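Local atomic coordinates of Udp-n-acetylglucosamine pyrophosphorylase (Trypanosoma brucei, PDB entry 4BQH), a protein that probably catalyses the transfer of a uridylyl group from UTP to N-acetylglucosamine 1-phosphate, yielding UDP-N-acetylglucosamine and diphosphate. Residues 173-178 against 271-276; 115-120 against 239-244. All blocks are in the same frame, centred on the assembly; numbering follows the deposited sequence.

Contact 1: 173-178 against 271-276; sequences RVQLLV and LGIAYV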
# COMPACT_ATOMS: atom_id res chain seq x y z
N ARG A 173 -13.54 -0.76 14.56
CA ARG A 173 -13.01 0.40 13.84
C ARG A 173 -11.57 0.16 13.37
O ARG A 173 -10.66 -0.02 14.17
CB ARG A 173 -13.08 1.70 14.68
CG ARG A 173 -14.50 2.24 14.89
CD ARG A 173 -15.19 2.48 13.55
NE ARG A 173 -16.58 2.93 13.66
CZ ARG A 173 -17.66 2.23 13.31
NH1 ARG A 173 -17.55 0.99 12.83
NH2 ARG A 173 -18.86 2.76 13.45
N VAL A 174 -11.40 0.18 12.06
CA VAL A 174 -10.05 0.15 11.47
C VAL A 174 -9.63 1.63 11.26
O VAL A 174 -10.36 2.38 10.58
CB VAL A 174 -10.09 -0.57 10.10
CG1 VAL A 174 -8.73 -0.42 9.38
CG2 VAL A 174 -10.47 -2.03 10.28
N GLN A 175 -8.50 2.06 11.82
CA GLN A 175 -8.03 3.45 11.58
C GLN A 175 -7.49 3.52 10.17
O GLN A 175 -6.68 2.67 9.79
CB GLN A 175 -6.94 3.84 12.57
CG GLN A 175 -7.40 3.75 14.04
CD GLN A 175 -8.51 4.73 14.35
OE1 GLN A 175 -8.48 5.88 13.90
NE2 GLN A 175 -9.51 4.28 15.10
N LEU A 176 -7.95 4.51 9.40
CA LEU A 176 -7.51 4.69 8.03
C LEU A 176 -6.49 5.83 8.02
O LEU A 176 -6.77 6.95 8.47
CB LEU A 176 -8.71 5.04 7.11
CG LEU A 176 -8.33 5.28 5.64
CD1 LEU A 176 -7.64 4.06 5.04
CD2 LEU A 176 -9.55 5.64 4.82
N LEU A 177 -5.30 5.52 7.52
CA LEU A 177 -4.21 6.48 7.45
C LEU A 177 -3.98 6.76 5.98
O LEU A 177 -3.63 5.84 5.23
CB LEU A 177 -2.95 5.86 8.07
CG LEU A 177 -3.09 5.03 9.35
CD1 LEU A 177 -1.71 4.55 9.78
CD2 LEU A 177 -3.78 5.86 10.42
N VAL A 178 -4.22 8.00 5.56
CA VAL A 178 -4.11 8.34 4.14
C VAL A 178 -2.82 9.14 3.95
O VAL A 178 -2.72 10.27 4.41
CB VAL A 178 -5.34 9.17 3.69
CG1 VAL A 178 -5.23 9.54 2.21
CG2 VAL A 178 -6.60 8.36 3.94
N LEU A 271 -4.17 4.93 20.70
CA LEU A 271 -5.41 4.29 20.26
C LEU A 271 -5.41 2.77 20.36
O LEU A 271 -6.43 2.15 20.11
CB LEU A 271 -5.76 4.70 18.82
CG LEU A 271 -6.22 6.14 18.59
CD1 LEU A 271 -6.20 6.47 17.10
CD2 LEU A 271 -7.62 6.35 19.18
N GLY A 272 -4.29 2.17 20.73
CA GLY A 272 -4.22 0.71 20.90
C GLY A 272 -3.99 -0.07 19.62
O GLY A 272 -4.22 -1.29 19.57
N ILE A 273 -3.52 0.61 18.58
CA ILE A 273 -3.18 -0.06 17.32
C ILE A 273 -1.99 -1.01 17.53
O ILE A 273 -0.96 -0.62 18.11
CB ILE A 273 -2.83 0.96 16.21
CG1 ILE A 273 -4.04 1.82 15.86
CG2 ILE A 273 -2.22 0.27 14.97
CD1 ILE A 273 -5.20 1.03 15.27
N ALA A 274 -2.14 -2.24 17.06
CA ALA A 274 -1.10 -3.25 17.16
C ALA A 274 -0.44 -3.52 15.82
O ALA A 274 0.75 -3.87 15.78
CB ALA A 274 -1.66 -4.56 17.71
N TYR A 275 -1.20 -3.43 14.72
CA TYR A 275 -0.66 -3.69 13.37
C TYR A 275 -1.12 -2.65 12.39
O TYR A 275 -2.25 -2.18 12.47
CB TYR A 275 -1.08 -5.06 12.84
CG TYR A 275 -0.62 -6.18 13.73
CD1 TYR A 275 0.65 -6.74 13.57
CD2 TYR A 275 -1.45 -6.64 14.75
CE1 TYR A 275 1.07 -7.78 14.43
CE2 TYR A 275 -1.04 -7.64 15.61
CZ TYR A 275 0.20 -8.22 15.45
OH TYR A 275 0.56 -9.22 16.34
N VAL A 276 -0.26 -2.36 11.42
CA VAL A 276 -0.54 -1.43 10.33
C VAL A 276 -0.39 -2.22 9.03
O VAL A 276 0.70 -2.74 8.74
CB VAL A 276 0.46 -0.25 10.34
CG1 VAL A 276 0.12 0.74 9.22
CG2 VAL A 276 0.45 0.49 11.67
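Q175 meets I273 through aliphatic atoms: its CG lies 3.7 Å from CD1 of I273, the shortest approach between 173-178 and 271-276. In I273, chi1 near -65° sets CG1 beside the backbone N, and from there CD1 reaches Q175 while CG2 takes no part. Here the packing is tight and I273 is buried. The Q175 chain is folded at its middle, chi2 -64°, which turns the amide away from I273 and towards L271. CD1 of L271 touches this amide flank, 4.0 Å from both CD and OE1 of Q175, and the two side chains cross at about a right angle. That is contact without polar pairing; OE1 is satisfied instead by a hydrogen bond from NE2 of H206, on strand 205-209, the other neighbour of strand 175-180, which helps to fix the amide's rotation.

The L271 end is the loose side. This residue is exposed, and its side chain stands about 6 Å from a sulfate ion that probably came from the crystallisation liquor. Next to it G272 leaves helix 264-270 in a Schellman motif, with phi 83°, and the chain turns from there to the strand that starts at Y275.

Deeper in, L177 and V276 are both buried, yet they meet only lightly, CD1 of L177 standing 4.3 Å from CG1 of V276, while each also touches L117. The backbones stay apart, 8.3 Å between the CA atoms of Q175 and I273 at their nearest, and strand 114-119 lies between strands 175-180 and 275-280 and pairs with both. Side chains reaching past a central strand to join its two parallel neighbours are what the arrangement amounts to, within the Rossmann-like sheet of a GT-A nucleotidyltransferase core.

Contact 2: 115-120 against 239-244; sequences AFLILA and GAVFAA. With 9VU ((3S)-3-[2-(1,3-benzodioxol-5-yl)-2-oxidanylidene-ethyl]-4-bromanyl-5-methyl-3-oxidanyl-1H-indol-2-one), chain C.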
# COMPACT_ATOMS: atom_id res chain seq x y z
N ALA A 115 -4.80 -0.73 11.82
CA ALA A 115 -4.83 0.45 10.96
C ALA A 115 -4.49 0.01 9.54
O ALA A 115 -3.73 -0.96 9.35
CB ALA A 115 -3.82 1.49 11.43
N PHE A 116 -5.05 0.70 8.56
CA PHE A 116 -4.70 0.48 7.15
C PHE A 116 -4.11 1.78 6.63
O PHE A 116 -4.76 2.81 6.68
CB PHE A 116 -5.90 0.06 6.28
CG PHE A 116 -5.48 -0.36 4.90
CD1 PHE A 116 -5.16 0.59 3.93
CD2 PHE A 116 -5.34 -1.71 4.60
CE1 PHE A 116 -4.71 0.19 2.68
CE2 PHE A 116 -4.89 -2.11 3.34
CZ PHE A 116 -4.55 -1.16 2.40
N LEU A 117 -2.88 1.72 6.11
CA LEU A 117 -2.18 2.90 5.63
C LEU A 117 -2.24 2.86 4.10
O LEU A 117 -1.68 1.95 3.46
CB LEU A 117 -0.74 2.88 6.14
CG LEU A 117 0.16 4.11 5.94
CD1 LEU A 117 1.46 3.93 6.73
CD2 LEU A 117 0.44 4.37 4.46
N ILE A 118 -2.96 3.81 3.50
CA ILE A 118 -3.03 3.87 2.03
C ILE A 118 -1.94 4.79 1.50
O ILE A 118 -1.87 5.98 1.89
CB ILE A 118 -4.35 4.50 1.52
CG1 ILE A 118 -5.58 3.76 2.03
CG2 ILE A 118 -4.33 4.53 -0.01
CD1 ILE A 118 -6.90 4.40 1.58
N LEU A 119 -1.07 4.29 0.61
CA LEU A 119 -0.05 5.14 -0.03
C LEU A 119 -0.74 5.94 -1.12
O LEU A 119 -1.20 5.38 -2.14
CB LEU A 119 1.08 4.27 -0.60
CG LEU A 119 1.74 3.27 0.37
CD1 LEU A 119 2.56 2.25 -0.40
CD2 LEU A 119 2.62 4.00 1.38
N ALA A 120 -0.84 7.25 -0.88
CA ALA A 120 -1.72 8.13 -1.64
C ALA A 120 -1.04 9.38 -2.17
O ALA A 120 -1.69 10.42 -2.35
CB ALA A 120 -2.94 8.49 -0.81
N GLY A 239 9.26 3.84 1.34
CA GLY A 239 10.05 3.99 2.56
C GLY A 239 9.75 5.32 3.25
O GLY A 239 10.02 5.47 4.43
N ALA A 240 9.14 6.26 2.51
CA ALA A 240 8.69 7.54 3.11
C ALA A 240 7.72 7.40 4.30
O ALA A 240 7.53 8.38 5.05
CB ALA A 240 8.08 8.47 2.05
N VAL A 241 7.10 6.23 4.44
CA VAL A 241 6.11 6.01 5.50
C VAL A 241 6.68 6.31 6.87
O VAL A 241 5.99 6.87 7.72
CB VAL A 241 5.44 4.59 5.52
CG1 VAL A 241 4.60 4.37 4.27
CG2 VAL A 241 6.45 3.46 5.70
N PHE A 242 7.94 5.92 7.09
CA PHE A 242 8.48 6.01 8.46
C PHE A 242 8.63 7.45 8.94
O PHE A 242 8.18 7.79 10.05
CB PHE A 242 9.79 5.22 8.57
CG PHE A 242 9.64 3.79 8.21
CD1 PHE A 242 8.91 2.92 9.05
CD2 PHE A 242 10.20 3.29 7.05
CE1 PHE A 242 8.75 1.59 8.71
CE2 PHE A 242 10.05 1.96 6.71
CZ PHE A 242 9.32 1.11 7.54
N ALA A 243 9.23 8.29 8.10
CA ALA A 243 9.35 9.72 8.37
C ALA A 243 7.98 10.39 8.47
O ALA A 243 7.75 11.24 9.35
CB ALA A 243 10.20 10.38 7.28
N ALA A 244 7.07 9.99 7.59
CA ALA A 244 5.75 10.58 7.58
C ALA A 244 4.98 10.29 8.88
O ALA A 244 4.35 11.19 9.42
CB ALA A 244 4.97 10.16 6.33
OAN 9VU C . 15.95 13.17 6.64
CAH 9VU C . 15.17 12.58 7.42
NAG 9VU C . 14.49 13.19 8.39
CAC 9VU C . 13.76 12.26 9.07
CAB 9VU C . 12.96 12.44 10.13
CAA 9VU C . 12.30 11.37 10.76
CAF 9VU C . 12.51 10.08 10.26
CAJ 9VU C . 11.86 8.96 10.87
CAE 9VU C . 13.37 9.95 9.14
BRA 9VU C . 13.58 8.20 8.45
CAD 9VU C . 13.98 11.02 8.56
CAI 9VU C . 14.91 11.18 7.47
OAL 9VU C . 16.15 10.56 7.78
CAM 9VU C . 14.48 10.54 6.12
CAO 9VU C . 13.25 11.22 5.47
OAP 9VU C . 12.84 12.28 5.96
CAQ 9VU C . 12.69 10.61 4.31
CAV 9VU C . 12.99 9.30 3.92
CAU 9VU C . 12.45 8.76 2.81
OAY 9VU C . 12.63 7.50 2.31
CAX 9VU C . 12.17 7.61 0.93
OAW 9VU C . 11.18 8.65 1.00
CAT 9VU C . 11.59 9.43 2.05
CAS 9VU C . 11.25 10.69 2.36
CAR 9VU C . 11.78 11.30 3.50
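V241 turns one methyl, CG1, to two leucines of strand 114-119 and the other, CG2, to a phenyl ring. CG1 lies 3.5 Å from CD2 of L119 and 4.0 Å from CD1 of L117, and both leucines pass the valine at a slant. Their routes differ. The CA–CB bond of L117 points toward the helix, with CG opposite the backbone N (chi1 -171°), and the residue offers both methyls, CD2 being 4.2 Å from the same CG1. The CA–CB bond of L119 aims to one side, and its CG, set beside the backbone N at chi1 -54°, swings CD2 back to the valine. M179 of the next strand and L403 of a loop also touch V241.

The pattern is that of an alpha/beta core: two residues spaced i, i+2 on one strand face receive an apolar residue from a helix, here near the start of helix 241-246, while I118 between them faces the other side of the sheet. CG2 of V241 sits 3.9 Å above the plane of the F242 ring, over its centre, and that ring in turn packs on helix 364-374.

The bound compound, an allosteric inhibitor, approaches the helix from the side turned away from the sheet, which thus forms part of an allosteric pocket. CB of A240 is 3.3 Å from its dioxole oxygen OAW, and CB of A243 is 3.5 Å from its ketone oxygen OAP. The inhibitor is also hydrogen-bonded to the backbone at G48 O and D50 N.

Followed from the N terminus, the segments come in the order 115-120, 173-178, 239-244, 271-276. Contact 2 opens first and closes a loop of 118 intervening residues when the chain reaches 239-244; contact 1 opens inside that loop and closes after it, over 92 residues, so the two cross rather than nest. Their first segments are joined directly: I118 N lies 2.7 Å from L177 O, and F116 N 2.8 Å from Q175 O, both probable hydrogen bonds between parallel strands linked through helix 147-166. Contact 1 thus joins strand 175-180 to the start of strand 275-280 across strand 114-119, and contact 2 fastens helix 241-246, which lines the inhibitor pocket, to that same strand.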